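BMC domain protein (Clostridiales bacterium 1_7_47FAA, PDB 4OLO) probably forms, as a hexamer, a building block of a glycyl-radical-type bacterial microcompartment shell, with a proposed link to iron-sulfur cluster binding and electron transport. Local coordinates at residues 5-10 against 78-83; 12-17 against 33-38; 47-52 against 58-63. All blocks are in the same frame, centred on the assembly; numbering follows the deposited sequence.

Contact 1: 5-10 against 78-83; sequences IIKSPT and GDTASV
Ile5 and Val83 meet through methyl groups, their side chains crossing obliquely: Ile5 CD1 lies 3.7 Å from Val83 CG1, and the same valine methyl also approaches Ile5 CG1 at 4.1 Å. Ile5 reaches it because CG1 is anti to the backbone N (chi1 -170°) and the chain then runs on nearly straight to CD1 (chi2 167°). On Val83 the touching branch, CG1, is likewise the one opposite the backbone N.

The second point of touch is more mixed. Lys7 sets out to one side of the helix start and is extended beyond CG, so that its aliphatic end passes the methyl of Thr80 at about a right angle, with Lys7 CE 3.8 Å from Thr80 CG2. The polar ends have partners outside the two segments: Lys7 NZ forms a salt bridge with Glu84, and Thr80 OG1 is hydrogen-bonded to Asp33 OD1. Thr80 thus divides its branches, methyl toward the lysine chain and hydroxyl toward Asp33.

The helix start is organised by Asp79, the N-cap. Its OD2 receives Ser82 N at 3.1 Å from well above the carboxylate plane, with an N-H...O angle of 152°, and its OD1 accepts a hydrogen bond from Ser82 OG (2.7 Å) on the syn side. Both carboxylate oxygens thus grip Ser82, which fixes the rotation of Asp79. No hydrogen bond joins the two segments. The arrangement is that of helices packed on an antiparallel sheet, as in the BMC domain: N-capped helix 80-95 leaves inner strand 73-78, and its first turn packs against strand 2-7, outermost within the chain.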
ATOM      1  N   ILE B   5     -18.977   4.985 -16.730  1.00 65.40           N
ATOM      2  CA  ILE B   5     -19.158   4.393 -18.049  1.00 64.74           C
ATOM      3  C   ILE B   5     -18.350   5.228 -19.071  1.00 68.70           C
ATOM      4  O   ILE B   5     -18.346   6.458 -18.993  1.00 69.57           O
ATOM      5  CB  ILE B   5     -20.678   4.254 -18.421  1.00 67.97           C
ATOM      6  CG1 ILE B   5     -20.849   3.417 -19.699  1.00 68.02           C
ATOM      7  CG2 ILE B   5     -21.373   5.639 -18.541  1.00 71.37           C
ATOM      8  CD1 ILE B   5     -22.237   2.957 -20.006  1.00 78.50           C
ATOM      9  N   ILE B   6     -17.657   4.563 -19.998  1.00 64.04           N
ATOM     10  CA  ILE B   6     -16.955   5.245 -21.087  1.00 64.80           C
ATOM     11  C   ILE B   6     -17.672   4.822 -22.380  1.00 68.27           C
ATOM     12  O   ILE B   6     -17.676   3.645 -22.720  1.00 65.61           O
ATOM     13  CB  ILE B   6     -15.430   4.952 -21.148  1.00 66.87           C
ATOM     14  CG1 ILE B   6     -14.696   5.411 -19.891  1.00 66.47           C
ATOM     15  CG2 ILE B   6     -14.805   5.532 -22.422  1.00 66.33           C
ATOM     16  CD1 ILE B   6     -13.286   4.773 -19.715  1.00 70.94           C
ATOM     17  N   LYS B   7     -18.281   5.782 -23.078  1.00 68.71           N
ATOM     18  CA  LYS B   7     -18.988   5.561 -24.341  1.00 70.81           C
ATOM     19  C   LYS B   7     -18.053   5.799 -25.511  1.00 78.36           C
ATOM     20  O   LYS B   7     -17.315   6.789 -25.527  1.00 79.74           O
ATOM     21  CB  LYS B   7     -20.246   6.435 -24.420  1.00 74.97           C
ATOM     22  CG  LYS B   7     -21.316   5.967 -23.441  1.00 83.26           C
ATOM     23  CD  LYS B   7     -22.462   6.930 -23.294  1.00 98.53           C
ATOM     24  CE  LYS B   7     -23.434   6.399 -22.273  1.00112.85           C
ATOM     25  NZ  LYS B   7     -24.784   6.994 -22.428  1.00126.51           N
ATOM     26  N   SER B   8     -18.054   4.862 -26.467  1.00 76.80           N
ATOM     27  CA  SER B   8     -17.202   4.847 -27.673  1.00 79.61           C
ATOM     28  C   SER B   8     -15.724   4.972 -27.269  1.00 83.91           C
ATOM     29  O   SER B   8     -15.080   5.969 -27.596  1.00 87.89           O
ATOM     30  CB  SER B   8     -17.625   5.923 -28.675  1.00 85.56           C
ATOM     31  OG  SER B   8     -18.995   5.773 -29.010  1.00 97.25           O
ATOM     32  N   PRO B   9     -15.184   4.010 -26.488  1.00 75.44           N
ATOM     33  CA  PRO B   9     -13.784   4.147 -26.047  1.00 74.68           C
ATOM     34  C   PRO B   9     -12.793   4.070 -27.195  1.00 81.42           C
ATOM     35  O   PRO B   9     -13.048   3.368 -28.172  1.00 82.40           O
ATOM     36  CB  PRO B   9     -13.600   2.970 -25.086  1.00 73.33           C
ATOM     37  CG  PRO B   9     -14.609   1.948 -25.560  1.00 76.42           C
ATOM     38  CD  PRO B   9     -15.793   2.761 -25.969  1.00 73.00           C
ATOM     39  N   THR B  10     -11.657   4.775 -27.073  1.00 78.54           N
ATOM     40  CA  THR B  10     -10.611   4.713 -28.086  1.00 80.62           C
ATOM     41  C   THR B  10      -9.835   3.407 -27.868  1.00 84.06           C
ATOM     42  O   THR B  10      -9.948   2.790 -26.802  1.00 80.93           O
ATOM     43  CB  THR B  10      -9.685   5.936 -27.985  1.00 86.32           C
ATOM     44  OG1 THR B  10      -8.881   5.836 -26.812  1.00 82.89           O
ATOM     45  CG2 THR B  10     -10.434   7.250 -27.991  1.00 82.14           C
ATOM     46  N   GLY B  78     -19.339  -4.040 -23.913  1.00 61.62           N
ATOM     47  CA  GLY B  78     -20.464  -4.364 -24.778  1.00 62.14           C
ATOM     48  C   GLY B  78     -21.133  -3.132 -25.352  1.00 69.03           C
ATOM     49  O   GLY B  78     -20.572  -2.029 -25.325  1.00 67.76           O
ATOM     50  N   ASP B  79     -22.364  -3.306 -25.846  1.00 68.57           N
ATOM     51  CA  ASP B  79     -23.147  -2.193 -26.380  1.00 70.40           C
ATOM     52  C   ASP B  79     -23.615  -1.404 -25.183  1.00 72.49           C
ATOM     53  O   ASP B  79     -23.720  -1.981 -24.110  1.00 70.86           O
ATOM     54  CB  ASP B  79     -24.337  -2.708 -27.221  1.00 75.09           C
ATOM     55  CG  ASP B  79     -25.300  -3.603 -26.456  1.00 91.13           C
ATOM     56  OD1 ASP B  79     -24.968  -4.789 -26.247  1.00 92.66           O
ATOM     57  OD2 ASP B  79     -26.384  -3.114 -26.065  1.00 98.13           O
ATOM     58  N   THR B  80     -23.865  -0.095 -25.346  1.00 71.20           N
ATOM     59  CA  THR B  80     -24.305   0.818 -24.284  1.00 69.57           C
ATOM     60  C   THR B  80     -25.468   0.272 -23.460  1.00 71.93           C
ATOM     61  O   THR B  80     -25.380   0.261 -22.232  1.00 72.77           O
ATOM     62  CB  THR B  80     -24.628   2.215 -24.862  1.00 80.20           C
ATOM     63  OG1 THR B  80     -23.507   2.669 -25.618  1.00 82.85           O
ATOM     64  CG2 THR B  80     -24.970   3.241 -23.772  1.00 78.79           C
ATOM     65  N   ALA B  81     -26.539  -0.177 -24.127  1.00 66.81           N
ATOM     66  CA  ALA B  81     -27.746  -0.672 -23.476  1.00 66.65           C
ATOM     67  C   ALA B  81     -27.467  -1.822 -22.519  1.00 70.67           C
ATOM     68  O   ALA B  81     -27.918  -1.764 -21.377  1.00 70.67           O
ATOM     69  CB  ALA B  81     -28.798  -1.050 -24.512  1.00 69.28           C
ATOM     70  N   SER B  82     -26.656  -2.812 -22.954  1.00 66.84           N
ATOM     71  CA  SER B  82     -26.262  -3.995 -22.165  1.00 64.55           C
ATOM     72  C   SER B  82     -25.370  -3.608 -21.015  1.00 68.17           C
ATOM     73  O   SER B  82     -25.553  -4.124 -19.902  1.00 68.83           O
ATOM     74  CB  SER B  82     -25.563  -5.023 -23.044  1.00 65.98           C
ATOM     75  OG  SER B  82     -26.431  -5.502 -24.069  1.00 67.82           O
ATOM     76  N   VAL B  83     -24.401  -2.697 -21.267  1.00 62.48           N
ATOM     77  CA  VAL B  83     -23.477  -2.214 -20.247  1.00 60.43           C
ATOM     78  C   VAL B  83     -24.266  -1.443 -19.145  1.00 65.38           C
ATOM     79  O   VAL B  83     -24.116  -1.752 -17.964  1.00 62.50           O
ATOM     80  CB  VAL B  83     -22.297  -1.403 -20.862  1.00 63.42           C
ATOM     81  CG1 VAL B  83     -21.512  -0.656 -19.774  1.00 62.00           C
ATOM     82  CG2 VAL B  83     -21.377  -2.322 -21.651  1.00 62.66           C
TER

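Contact 2: 12-17 against 33-38; sequences GTIDIL and DAIGLI
Ile35 and Leu37 are the residues of 33-38 that touch helix 12-17. Ahead of them, Asp33 and Ala34 both face Gly78, a classic beta bulge where the strand begins. Ile35 then meets two helix side chains. Its CD1 comes to 3.7 Å from Leu17 CD1, the two side chains reaching toward each other tip to tip, and to 4.0 Å from Ile14 CG1, which it passes at a slant. The other branch adds to the grip, with Ile35 CG2 3.8 Å from Leu17 CD1. Both branches can take part because CG1 stands beside the backbone N (chi1 -56°) and CG2 opposite it, straddling the same leucine methyl. Pro9 touches both Ile14 and Ile35, and Phe77 both Leu17 and Ile35.

Two residues on, Leu37 points to the same side of the strand. Its CD2 sits 4.1 Å from both Leu17 CD1 and Leu17 CD2, so that Leu17 CD1 is shared by Ile35 and Leu37. Val46 of a second subunit packs on Leu17, and Ile43 of that subunit on Leu37.

The axes of helix and strand approach to 11.1 Å at an angle of 37°, and every close pair is side chain to side chain; no hydrogen bond crosses. Ile38, pointing the other way, packs on Met87 and Ile90. Helix 11-17 thus covers, at a subunit interface, the face of the BMC sheet opposite helix 80-95.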
ATOM      1  N   GLY B  12      -6.615   3.231 -27.446  1.00 86.32           N
ATOM      2  CA  GLY B  12      -5.689   3.613 -26.379  1.00 84.91           C
ATOM      3  C   GLY B  12      -6.251   3.378 -24.990  1.00 83.88           C
ATOM      4  O   GLY B  12      -5.534   2.883 -24.114  1.00 82.44           O
ATOM      5  N   THR B  13      -7.552   3.688 -24.801  1.00 78.96           N
ATOM      6  CA  THR B  13      -8.283   3.497 -23.541  1.00 76.62           C
ATOM      7  C   THR B  13      -8.365   2.008 -23.245  1.00 82.40           C
ATOM      8  O   THR B  13      -8.075   1.593 -22.122  1.00 81.09           O
ATOM      9  CB  THR B  13      -9.680   4.152 -23.597  1.00 76.24           C
ATOM     10  OG1 THR B  13      -9.549   5.495 -24.040  1.00 80.12           O
ATOM     11  CG2 THR B  13     -10.373   4.164 -22.257  1.00 66.18           C
ATOM     12  N   ILE B  14      -8.736   1.209 -24.260  1.00 80.76           N
ATOM     13  CA  ILE B  14      -8.810  -0.252 -24.167  1.00 79.63           C
ATOM     14  C   ILE B  14      -7.402  -0.817 -23.845  1.00 84.87           C
ATOM     15  O   ILE B  14      -7.284  -1.674 -22.975  1.00 84.46           O
ATOM     16  CB  ILE B  14      -9.443  -0.834 -25.464  1.00 83.27           C
ATOM     17  CG1 ILE B  14     -10.947  -0.484 -25.506  1.00 81.80           C
ATOM     18  CG2 ILE B  14      -9.231  -2.338 -25.557  1.00 83.01           C
ATOM     19  CD1 ILE B  14     -11.563  -0.422 -26.883  1.00 87.99           C
ATOM     20  N   ASP B  15      -6.345  -0.274 -24.485  1.00 82.88           N
ATOM     21  CA  ASP B  15      -4.969  -0.686 -24.249  1.00 85.43           C
ATOM     22  C   ASP B  15      -4.534  -0.459 -22.792  1.00 89.81           C
ATOM     23  O   ASP B  15      -3.898  -1.346 -22.223  1.00 90.28           O
ATOM     24  CB  ASP B  15      -4.009  -0.012 -25.239  1.00 91.59           C
ATOM     25  CG  ASP B  15      -4.186  -0.400 -26.706  1.00109.98           C
ATOM     26  OD1 ASP B  15      -4.971  -1.348 -26.990  1.00110.52           O
ATOM     27  OD2 ASP B  15      -3.533   0.235 -27.575  1.00119.49           O
ATOM     28  N   ILE B  16      -4.913   0.700 -22.181  1.00 84.77           N
ATOM     29  CA  ILE B  16      -4.630   1.031 -20.777  1.00 83.25           C
ATOM     30  C   ILE B  16      -5.275  -0.034 -19.887  1.00 87.33           C
ATOM     31  O   ILE B  16      -4.630  -0.568 -18.989  1.00 88.16           O
ATOM     32  CB  ILE B  16      -5.094   2.488 -20.424  1.00 84.86           C
ATOM     33  CG1 ILE B  16      -4.073   3.505 -20.911  1.00 88.19           C
ATOM     34  CG2 ILE B  16      -5.318   2.683 -18.921  1.00 83.47           C
ATOM     35  CD1 ILE B  16      -4.613   4.771 -21.417  1.00 97.26           C
ATOM     36  N   LEU B  17      -6.532  -0.374 -20.187  1.00 83.09           N
ATOM     37  CA  LEU B  17      -7.288  -1.367 -19.438  1.00 80.97           C
ATOM     38  C   LEU B  17      -6.718  -2.757 -19.571  1.00 93.55           C
ATOM     39  O   LEU B  17      -6.431  -3.390 -18.563  1.00 94.51           O
ATOM     40  CB  LEU B  17      -8.758  -1.371 -19.867  1.00 76.76           C
ATOM     41  CG  LEU B  17      -9.608  -0.309 -19.267  1.00 76.04           C
ATOM     42  CD1 LEU B  17     -10.995  -0.435 -19.804  1.00 74.24           C
ATOM     43  CD2 LEU B  17      -9.590  -0.383 -17.730  1.00 72.19           C
ATOM     44  N   ASP B  33     -18.593  -0.967 -27.761  1.00 95.59           N
ATOM     45  CA  ASP B  33     -19.388   0.233 -27.981  1.00 94.38           C
ATOM     46  C   ASP B  33     -19.302   1.066 -26.677  1.00 88.15           C
ATOM     47  O   ASP B  33     -19.239   2.288 -26.727  1.00 88.50           O
ATOM     48  CB  ASP B  33     -20.830  -0.233 -28.230  1.00 97.66           C
ATOM     49  CG  ASP B  33     -21.747   0.718 -28.945  1.00121.03           C
ATOM     50  OD1 ASP B  33     -22.275   1.640 -28.283  1.00123.22           O
ATOM     51  OD2 ASP B  33     -22.041   0.470 -30.139  1.00132.37           O
ATOM     52  N   ALA B  34     -19.295   0.390 -25.514  1.00 77.45           N
ATOM     53  CA  ALA B  34     -19.208   1.016 -24.201  1.00 74.44           C
ATOM     54  C   ALA B  34     -18.370   0.181 -23.220  1.00 73.45           C
ATOM     55  O   ALA B  34     -18.208  -1.024 -23.413  1.00 72.58           O
ATOM     56  CB  ALA B  34     -20.600   1.255 -23.633  1.00 74.61           C
ATOM     57  N   ILE B  35     -17.822   0.841 -22.187  1.00 66.90           N
ATOM     58  CA  ILE B  35     -17.052   0.219 -21.113  1.00 64.50           C
ATOM     59  C   ILE B  35     -17.645   0.721 -19.829  1.00 67.96           C
ATOM     60  O   ILE B  35     -17.633   1.929 -19.601  1.00 69.29           O
ATOM     61  CB  ILE B  35     -15.503   0.499 -21.130  1.00 68.12           C
ATOM     62  CG1 ILE B  35     -14.837   0.096 -22.454  1.00 70.08           C
ATOM     63  CG2 ILE B  35     -14.804  -0.210 -19.959  1.00 68.01           C
ATOM     64  CD1 ILE B  35     -13.367   0.456 -22.529  1.00 75.14           C
ATOM     65  N   GLY B  36     -18.156  -0.202 -19.013  1.00 63.45           N
ATOM     66  CA  GLY B  36     -18.649   0.076 -17.665  1.00 62.23           C
ATOM     67  C   GLY B  36     -17.524  -0.221 -16.680  1.00 65.80           C
ATOM     68  O   GLY B  36     -16.888  -1.283 -16.751  1.00 65.62           O
ATOM     69  N   LEU B  37     -17.224   0.720 -15.793  1.00 62.10           N
ATOM     70  CA  LEU B  37     -16.133   0.552 -14.816  1.00 61.46           C
ATOM     71  C   LEU B  37     -16.660   0.598 -13.397  1.00 63.43           C
ATOM     72  O   LEU B  37     -17.487   1.443 -13.089  1.00 62.96           O
ATOM     73  CB  LEU B  37     -15.039   1.634 -14.997  1.00 61.78           C
ATOM     74  CG  LEU B  37     -14.284   1.683 -16.335  1.00 65.30           C
ATOM     75  CD1 LEU B  37     -13.490   2.951 -16.444  1.00 66.11           C
ATOM     76  CD2 LEU B  37     -13.395   0.444 -16.553  1.00 63.23           C
ATOM     77  N   ILE B  38     -16.220  -0.338 -12.556  1.00 60.40           N
ATOM     78  CA  ILE B  38     -16.636  -0.415 -11.159  1.00 61.38           C
ATOM     79  C   ILE B  38     -15.397  -0.636 -10.316  1.00 67.14           C
ATOM     80  O   ILE B  38     -14.615  -1.554 -10.586  1.00 67.64           O
ATOM     81  CB  ILE B  38     -17.799  -1.425 -10.816  1.00 64.76           C
ATOM     82  CG1 ILE B  38     -19.002  -1.342 -11.778  1.00 65.75           C
ATOM     83  CG2 ILE B  38     -18.314  -1.224  -9.397  1.00 67.98           C
ATOM     84  CD1 ILE B  38     -19.061  -2.493 -12.685  1.00 79.69           C
TER

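Contact 3: 47-52 against 58-63; sequences CAADVA and VTVEDI
Ala52 and Val60 make the principal side-chain contact, Ala52 CB lying 3.5 Å from Val60 CG2. The same methyl also lies 3.5 Å from Ala52 C, so it rests against the alanine backbone as well as its side chain. Val60 holds CG1 anti to the backbone N (chi1 -176°), which turns CG2 to Ala52 and CG1 to Ala49, one helical turn earlier, whose CB is 4.4 Å away. Val58, at the start of 58-63, meets the last residue of 47-52: its CG2, set between backbone N and carbonyl carbon (chi1 -55°), lies 3.3 Å from Ala52 O, a methyl against a carbonyl oxygen.

The next shell is apolar on the sheet side. Ile76 of strand 73-78 touches both Ala52 and Val58, and Leu74 touches Val60. Helix and strand run nearly antiparallel, at 159°, and their axes come to 8.8 Å, a short spacing consistent with alanines at the interface. Farther out, Asp50 OD1 receives Thr13 OG1 and Thr10 N of a third subunit, while OD2 forms a salt bridge with Lys54 of the same chain.

With no hydrogen bond across it, the contact rests on van der Waals packing of small and branched side chains, and Asp50 carries polar ties both within the chain and beyond it.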
ATOM      1  N   CYS B  47     -18.383  -9.958  -6.101  1.00 60.44           N
ATOM      2  CA  CYS B  47     -19.842 -10.038  -6.105  1.00 60.37           C
ATOM      3  C   CYS B  47     -20.420  -9.400  -7.361  1.00 62.96           C
ATOM      4  O   CYS B  47     -21.288  -9.996  -8.008  1.00 62.25           O
ATOM      5  CB  CYS B  47     -20.422  -9.413  -4.842  1.00 61.39           C
ATOM      6  SG  CYS B  47     -20.127 -10.393  -3.359  1.00 68.49           S
ATOM      7  N   ALA B  48     -19.921  -8.192  -7.699  1.00 58.24           N
ATOM      8  CA  ALA B  48     -20.295  -7.413  -8.881  1.00 56.41           C
ATOM      9  C   ALA B  48     -19.969  -8.205 -10.163  1.00 60.59           C
ATOM     10  O   ALA B  48     -20.803  -8.258 -11.081  1.00 60.09           O
ATOM     11  CB  ALA B  48     -19.551  -6.068  -8.876  1.00 55.83           C
ATOM     12  N   ALA B  49     -18.766  -8.838 -10.203  1.00 58.31           N
ATOM     13  CA  ALA B  49     -18.290  -9.657 -11.336  1.00 58.40           C
ATOM     14  C   ALA B  49     -19.282 -10.750 -11.622  1.00 62.26           C
ATOM     15  O   ALA B  49     -19.558 -10.997 -12.789  1.00 63.36           O
ATOM     16  CB  ALA B  49     -16.919 -10.257 -11.032  1.00 59.96           C
ATOM     17  N   ASP B  50     -19.867 -11.370 -10.566  1.00 58.97           N
ATOM     18  CA  ASP B  50     -20.855 -12.435 -10.747  1.00 59.72           C
ATOM     19  C   ASP B  50     -22.136 -11.953 -11.414  1.00 64.14           C
ATOM     20  O   ASP B  50     -22.659 -12.643 -12.280  1.00 65.45           O
ATOM     21  CB  ASP B  50     -21.146 -13.174  -9.437  1.00 63.06           C
ATOM     22  CG  ASP B  50     -21.878 -14.483  -9.672  1.00 70.63           C
ATOM     23  OD1 ASP B  50     -21.267 -15.405 -10.256  1.00 70.82           O
ATOM     24  OD2 ASP B  50     -23.064 -14.582  -9.274  1.00 71.15           O
ATOM     25  N   VAL B  51     -22.628 -10.759 -11.029  1.00 61.41           N
ATOM     26  CA  VAL B  51     -23.825 -10.145 -11.616  1.00 60.30           C
ATOM     27  C   VAL B  51     -23.561  -9.846 -13.095  1.00 64.05           C
ATOM     28  O   VAL B  51     -24.358 -10.231 -13.952  1.00 67.25           O
ATOM     29  CB  VAL B  51     -24.293  -8.888 -10.832  1.00 61.60           C
ATOM     30  CG1 VAL B  51     -25.526  -8.257 -11.511  1.00 60.41           C
ATOM     31  CG2 VAL B  51     -24.580  -9.231  -9.370  1.00 61.15           C
ATOM     32  N   ALA B  52     -22.400  -9.256 -13.383  1.00 58.60           N
ATOM     33  CA  ALA B  52     -21.956  -8.925 -14.739  1.00 58.59           C
ATOM     34  C   ALA B  52     -21.797 -10.187 -15.625  1.00 66.50           C
ATOM     35  O   ALA B  52     -22.173 -10.155 -16.808  1.00 68.50           O
ATOM     36  CB  ALA B  52     -20.656  -8.145 -14.681  1.00 58.06           C
ATOM     37  N   VAL B  58     -22.709  -8.529 -22.327  1.00 61.48           N
ATOM     38  CA  VAL B  58     -21.470  -8.017 -21.762  1.00 58.05           C
ATOM     39  C   VAL B  58     -20.373  -9.070 -21.571  1.00 62.40           C
ATOM     40  O   VAL B  58     -20.651 -10.246 -21.292  1.00 60.07           O
ATOM     41  CB  VAL B  58     -21.674  -7.140 -20.474  1.00 59.39           C
ATOM     42  CG1 VAL B  58     -22.643  -5.988 -20.723  1.00 59.87           C
ATOM     43  CG2 VAL B  58     -22.110  -7.960 -19.259  1.00 57.99           C
ATOM     44  N   THR B  59     -19.121  -8.600 -21.664  1.00 61.07           N
ATOM     45  CA  THR B  59     -17.891  -9.301 -21.339  1.00 62.47           C
ATOM     46  C   THR B  59     -17.320  -8.625 -20.098  1.00 67.98           C
ATOM     47  O   THR B  59     -17.387  -7.412 -19.968  1.00 65.32           O
ATOM     48  CB  THR B  59     -16.926  -9.489 -22.509  1.00 72.12           C
ATOM     49  OG1 THR B  59     -16.758  -8.343 -23.324  1.00 86.87           O
ATOM     50  CG2 THR B  59     -17.273 -10.697 -23.322  1.00 68.97           C
ATOM     51  N   VAL B  60     -16.838  -9.425 -19.163  1.00 68.47           N
ATOM     52  CA  VAL B  60     -16.307  -8.992 -17.879  1.00 67.88           C
ATOM     53  C   VAL B  60     -14.781  -9.205 -17.843  1.00 73.37           C
ATOM     54  O   VAL B  60     -14.293 -10.282 -18.203  1.00 75.74           O
ATOM     55  CB  VAL B  60     -17.014  -9.808 -16.751  1.00 71.18           C
ATOM     56  CG1 VAL B  60     -16.586  -9.333 -15.370  1.00 71.24           C
ATOM     57  CG2 VAL B  60     -18.518  -9.745 -16.893  1.00 69.60           C
ATOM     58  N   GLU B  61     -14.047  -8.194 -17.385  1.00 69.66           N
ATOM     59  CA  GLU B  61     -12.597  -8.251 -17.169  1.00 70.72           C
ATOM     60  C   GLU B  61     -12.241  -7.731 -15.795  1.00 73.75           C
ATOM     61  O   GLU B  61     -12.687  -6.644 -15.399  1.00 70.32           O
ATOM     62  CB  GLU B  61     -11.809  -7.450 -18.225  1.00 73.22           C
ATOM     63  CG  GLU B  61     -11.961  -7.944 -19.656  1.00 88.48           C
ATOM     64  CD  GLU B  61     -11.460  -9.337 -19.982  1.00109.10           C
ATOM     65  OE1 GLU B  61     -10.607  -9.868 -19.232  1.00 96.11           O
ATOM     66  OE2 GLU B  61     -11.913  -9.888 -21.012  1.00108.13           O
ATOM     67  N   ASP B  62     -11.432  -8.510 -15.064  1.00 75.02           N
ATOM     68  CA  ASP B  62     -10.890  -8.096 -13.764  1.00 76.56           C
ATOM     69  C   ASP B  62      -9.564  -7.420 -14.063  1.00 82.12           C
ATOM     70  O   ASP B  62      -8.683  -8.015 -14.668  1.00 84.30           O
ATOM     71  CB  ASP B  62     -10.719  -9.283 -12.788  1.00 80.44           C
ATOM     72  CG  ASP B  62      -9.919 -10.448 -13.324  1.00 96.76           C
ATOM     73  OD1 ASP B  62     -10.230 -10.916 -14.445  1.00 99.73           O
ATOM     74  OD2 ASP B  62      -8.994 -10.907 -12.616  1.00103.67           O
ATOM     75  N   ILE B  63      -9.476  -6.151 -13.764  1.00 79.67           N
ATOM     76  CA  ILE B  63      -8.264  -5.368 -14.032  1.00 81.61           C
ATOM     77  C   ILE B  63      -7.292  -5.557 -12.847  1.00 89.27           C
ATOM     78  O   ILE B  63      -7.631  -5.225 -11.703  1.00 89.09           O
ATOM     79  CB  ILE B  63      -8.626  -3.875 -14.378  1.00 82.26           C
ATOM     80  CG1 ILE B  63      -9.740  -3.761 -15.468  1.00 78.91           C
ATOM     81  CG2 ILE B  63      -7.403  -3.029 -14.723  1.00 84.91           C
ATOM     82  CD1 ILE B  63      -9.599  -4.629 -16.768  1.00 72.29           C
TER

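How the contacts relate
From the N terminus, strand 2-7 opens contact 1, whose loop closes only at helix 80-95, so it encloses both of the others. Inside it, contact 2 closes a connection short in sequence and largely unmodelled, between helix 11-17 and strand 34-39; contact 3 closes a still shorter one between helix 42-53 and strand 58-63. These two follow in series and none cross. Strands 2-7 and 34-39 are sheet neighbours, Ile6 N lying 2.7 Å from Ile35 O, coupling contacts 1 and 2. Val58 packs on the Ser82-Val83 backbone, joining contacts 1 and 3; Ile63 CD1 near Leu17 O joins 2 and 3. Helix 11-17 covers one sheet face, helices 42-53 and 80-95 the other.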